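Side-chain contact in beta-xylanase (Roseburia intestinalis L1-82, PDB 6SGF), which binds xylan through this CBM86 carbohydrate-binding module, one part of a longer enzyme that probably hydrolyses internal beta-1,4-xylosidic linkages in xylans: residues N83-L88 with Y94-S99. Residues are numbered along the deposited sequence; the frame is centred on the assembly and turned at random.
Sequences NTQYGL and YTINPS. With XYP (beta-D-xylopyranose), chain H.
Two edge strands of the CBM86 beta-sandwich, one from each sheet, face each other here, with Leu88 and Tyr94 at one end of the interface and Asn83 and Ser99 at the other. Leu88 lays its CB over a face of the Tyr94 ring, 4.0 Å from the centroid and 28° off the normal, a CH-pi contact; its CD1 reaches the same ring 3.9 Å from Tyr94 CD1. The Tyr94 hydroxyl is hydrogen-bonded to Gln64 OE1 and to Gln91 N, which holds the ring's outer end. In the middle, Gln85 CG passes Ile96 CG1 at 4.0 Å, and a water accepts from Asn97 N at 2.7 Å and, weakly, from Gln85 NE2. Asn83 closes the far end by gripping the Ser99 backbone with both ends of its amide. Ser99 N gives a fairly straight bond (161°) to a lone pair of Asn83 OD1 at 2.8 Å, while Asn83 ND2 donates to Ser99 O at 3.0 Å. With its CG anti to the carbonyl carbon (chi1 -69°), the Asn83 side chain turns OD1 toward Pro98, whose CB lies 3.4 Å from it. Cutting Asn83 back to alanine removes both amide atoms and would probably leave the Ser99 N-H and carbonyl without these partners, tying the 97-99 loop less firmly to residue 83. On the outer side of strand 84-88, Tyr86 belongs to the glycan pocket, its CE1 3.3 Å from xylose O5. Apolar packing at Leu88 and Tyr94 and paired amide-backbone hydrogen bonds at Asn83 thus link the two segments at both ends, behind the sugar-binding Tyr86.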
loop_
_atom_site.group_PDB
_atom_site.type_symbol
_atom_site.label_atom_id
_atom_site.label_comp_id
_atom_site.label_asym_id
_atom_site.label_seq_id
_atom_site.Cartn_x
_atom_site.Cartn_y
_atom_site.Cartn_z
ATOM N N ASN B 83 -15.029 -10.216 15.217
ATOM C CA ASN B 83 -14.269 -9.334 14.337
ATOM C C ASN B 83 -12.800 -9.232 14.729
ATOM O O ASN B 83 -12.126 -8.260 14.355
ATOM C CB ASN B 83 -14.951 -7.981 14.325
ATOM C CG ASN B 83 -16.275 -8.034 13.614
ATOM O OD1 ASN B 83 -16.472 -8.864 12.719
ATOM N ND2 ASN B 83 -17.198 -7.194 14.020
ATOM N N THR B 84 -12.291 -10.245 15.439
ATOM C CA THR B 84 -10.919 -10.320 15.914
ATOM C C THR B 84 -10.370 -11.703 15.592
ATOM O O THR B 84 -11.072 -12.704 15.743
ATOM C CB THR B 84 -10.841 -10.082 17.431
ATOM O OG1 THR B 84 -11.501 -8.855 17.756
ATOM C CG2 THR B 84 -9.402 -10.007 17.899
ATOM N N GLN B 85 -9.115 -11.774 15.173
ATOM C CA GLN B 85 -8.437 -13.061 15.040
ATOM C C GLN B 85 -7.145 -12.939 15.827
ATOM O O GLN B 85 -6.530 -11.880 15.830
ATOM C CB GLN B 85 -8.194 -13.422 13.584
ATOM C CG GLN B 85 -9.461 -13.822 12.865
ATOM C CD GLN B 85 -9.207 -14.692 11.645
ATOM O OE1 GLN B 85 -8.063 -15.046 11.336
ATOM N NE2 GLN B 85 -10.284 -15.059 10.950
ATOM N N TYR B 86 -6.759 -13.998 16.537
ATOM C CA TYR B 86 -5.616 -13.948 17.423
ATOM C C TYR B 86 -4.501 -14.903 17.009
ATOM O O TYR B 86 -4.754 -15.973 16.448
ATOM C CB TYR B 86 -6.029 -14.324 18.841
ATOM C CG TYR B 86 -7.161 -13.573 19.460
ATOM C CD1 TYR B 86 -6.933 -12.420 20.182
ATOM C CD2 TYR B 86 -8.488 -14.041 19.354
ATOM C CE1 TYR B 86 -7.985 -11.742 20.800
ATOM C CE2 TYR B 86 -9.536 -13.366 19.964
ATOM C CZ TYR B 86 -9.269 -12.216 20.688
ATOM O OH TYR B 86 -10.274 -11.515 21.302
ATOM N N GLY B 87 -3.273 -14.535 17.368
ATOM C CA GLY B 87 -2.106 -15.414 17.279
ATOM C C GLY B 87 -1.688 -15.786 15.877
ATOM O O GLY B 87 -1.270 -16.928 15.636
ATOM N N LEU B 88 -1.799 -14.844 14.941
ATOM C CA LEU B 88 -1.542 -15.095 13.534
ATOM C C LEU B 88 -0.059 -14.914 13.226
ATOM O O LEU B 88 0.572 -13.964 13.689
ATOM C CB LEU B 88 -2.365 -14.144 12.653
ATOM C CG LEU B 88 -3.879 -14.076 12.891
ATOM C CD1 LEU B 88 -4.499 -12.962 12.054
ATOM C CD2 LEU B 88 -4.529 -15.434 12.593
ATOM N N TYR B 94 -3.160 -11.195 5.944
ATOM C CA TYR B 94 -4.120 -11.932 6.746
ATOM C C TYR B 94 -5.510 -11.370 6.500
ATOM O O TYR B 94 -5.684 -10.158 6.461
ATOM C CB TYR B 94 -3.820 -11.812 8.239
ATOM C CG TYR B 94 -2.438 -12.280 8.665
ATOM C CD1 TYR B 94 -2.204 -13.616 8.915
ATOM C CD2 TYR B 94 -1.378 -11.381 8.848
ATOM C CE1 TYR B 94 -0.969 -14.061 9.313
ATOM C CE2 TYR B 94 -0.137 -11.830 9.231
ATOM C CZ TYR B 94 0.052 -13.180 9.472
ATOM O OH TYR B 94 1.252 -13.683 9.888
ATOM N N THR B 95 -6.516 -12.246 6.438
ATOM C CA THR B 95 -7.870 -11.820 6.112
ATOM C C THR B 95 -8.809 -12.093 7.276
ATOM O O THR B 95 -8.772 -13.175 7.870
ATOM C CB THR B 95 -8.373 -12.527 4.853
ATOM O OG1 THR B 95 -7.621 -12.067 3.725
ATOM C CG2 THR B 95 -9.823 -12.230 4.616
ATOM N N ILE B 96 -9.615 -11.088 7.626
ATOM C CA ILE B 96 -10.717 -11.248 8.566
ATOM C C ILE B 96 -12.005 -11.057 7.775
ATOM O O ILE B 96 -12.133 -10.084 7.025
ATOM C CB ILE B 96 -10.647 -10.232 9.717
ATOM C CG1 ILE B 96 -9.463 -10.524 10.634
ATOM C CG2 ILE B 96 -11.941 -10.266 10.535
ATOM C CD1 ILE B 96 -9.249 -9.407 11.639
ATOM N N ASN B 97 -12.975 -11.946 7.971
ATOM C CA ASN B 97 -14.275 -11.739 7.348
ATOM C C ASN B 97 -15.232 -11.221 8.423
ATOM O O ASN B 97 -15.747 -12.020 9.217
ATOM C CB ASN B 97 -14.780 -13.045 6.742
ATOM C CG ASN B 97 -13.804 -13.616 5.709
ATOM O OD1 ASN B 97 -13.045 -14.552 5.973
ATOM N ND2 ASN B 97 -13.794 -13.010 4.543
ATOM N N PRO B 98 -15.476 -9.918 8.505
ATOM C CA PRO B 98 -16.194 -9.347 9.651
ATOM C C PRO B 98 -17.706 -9.468 9.525
ATOM O O PRO B 98 -18.256 -9.647 8.447
ATOM C CB PRO B 98 -15.789 -7.868 9.586
ATOM C CG PRO B 98 -15.763 -7.622 8.109
ATOM C CD PRO B 98 -15.165 -8.874 7.499
ATOM N N SER B 99 -18.379 -9.345 10.663
ATOM C CA SER B 99 -19.834 -9.422 10.679
ATOM C C SER B 99 -20.347 -8.549 11.811
ATOM O O SER B 99 -19.660 -8.332 12.810
ATOM C CB SER B 99 -20.365 -10.865 10.821
ATOM O OG SER B 99 -19.765 -11.596 11.881
HETATM C C1 XYP H . -8.315 -10.557 25.230
HETATM C C2 XYP H . -9.519 -11.498 25.285
HETATM C C3 XYP H . -9.121 -12.934 25.318
HETATM C C4 XYP H . -8.211 -13.210 24.175
HETATM C C5 XYP H . -7.044 -12.221 24.063
HETATM O O2 XYP H . -10.297 -11.234 26.455
HETATM O O3 XYP H . -10.300 -13.744 25.125
HETATM O O4 XYP H . -7.568 -14.475 24.313
HETATM O O5 XYP H . -7.534 -10.857 23.976
HETATM O O HOH W 1 -12.932 -13.863 9.860
#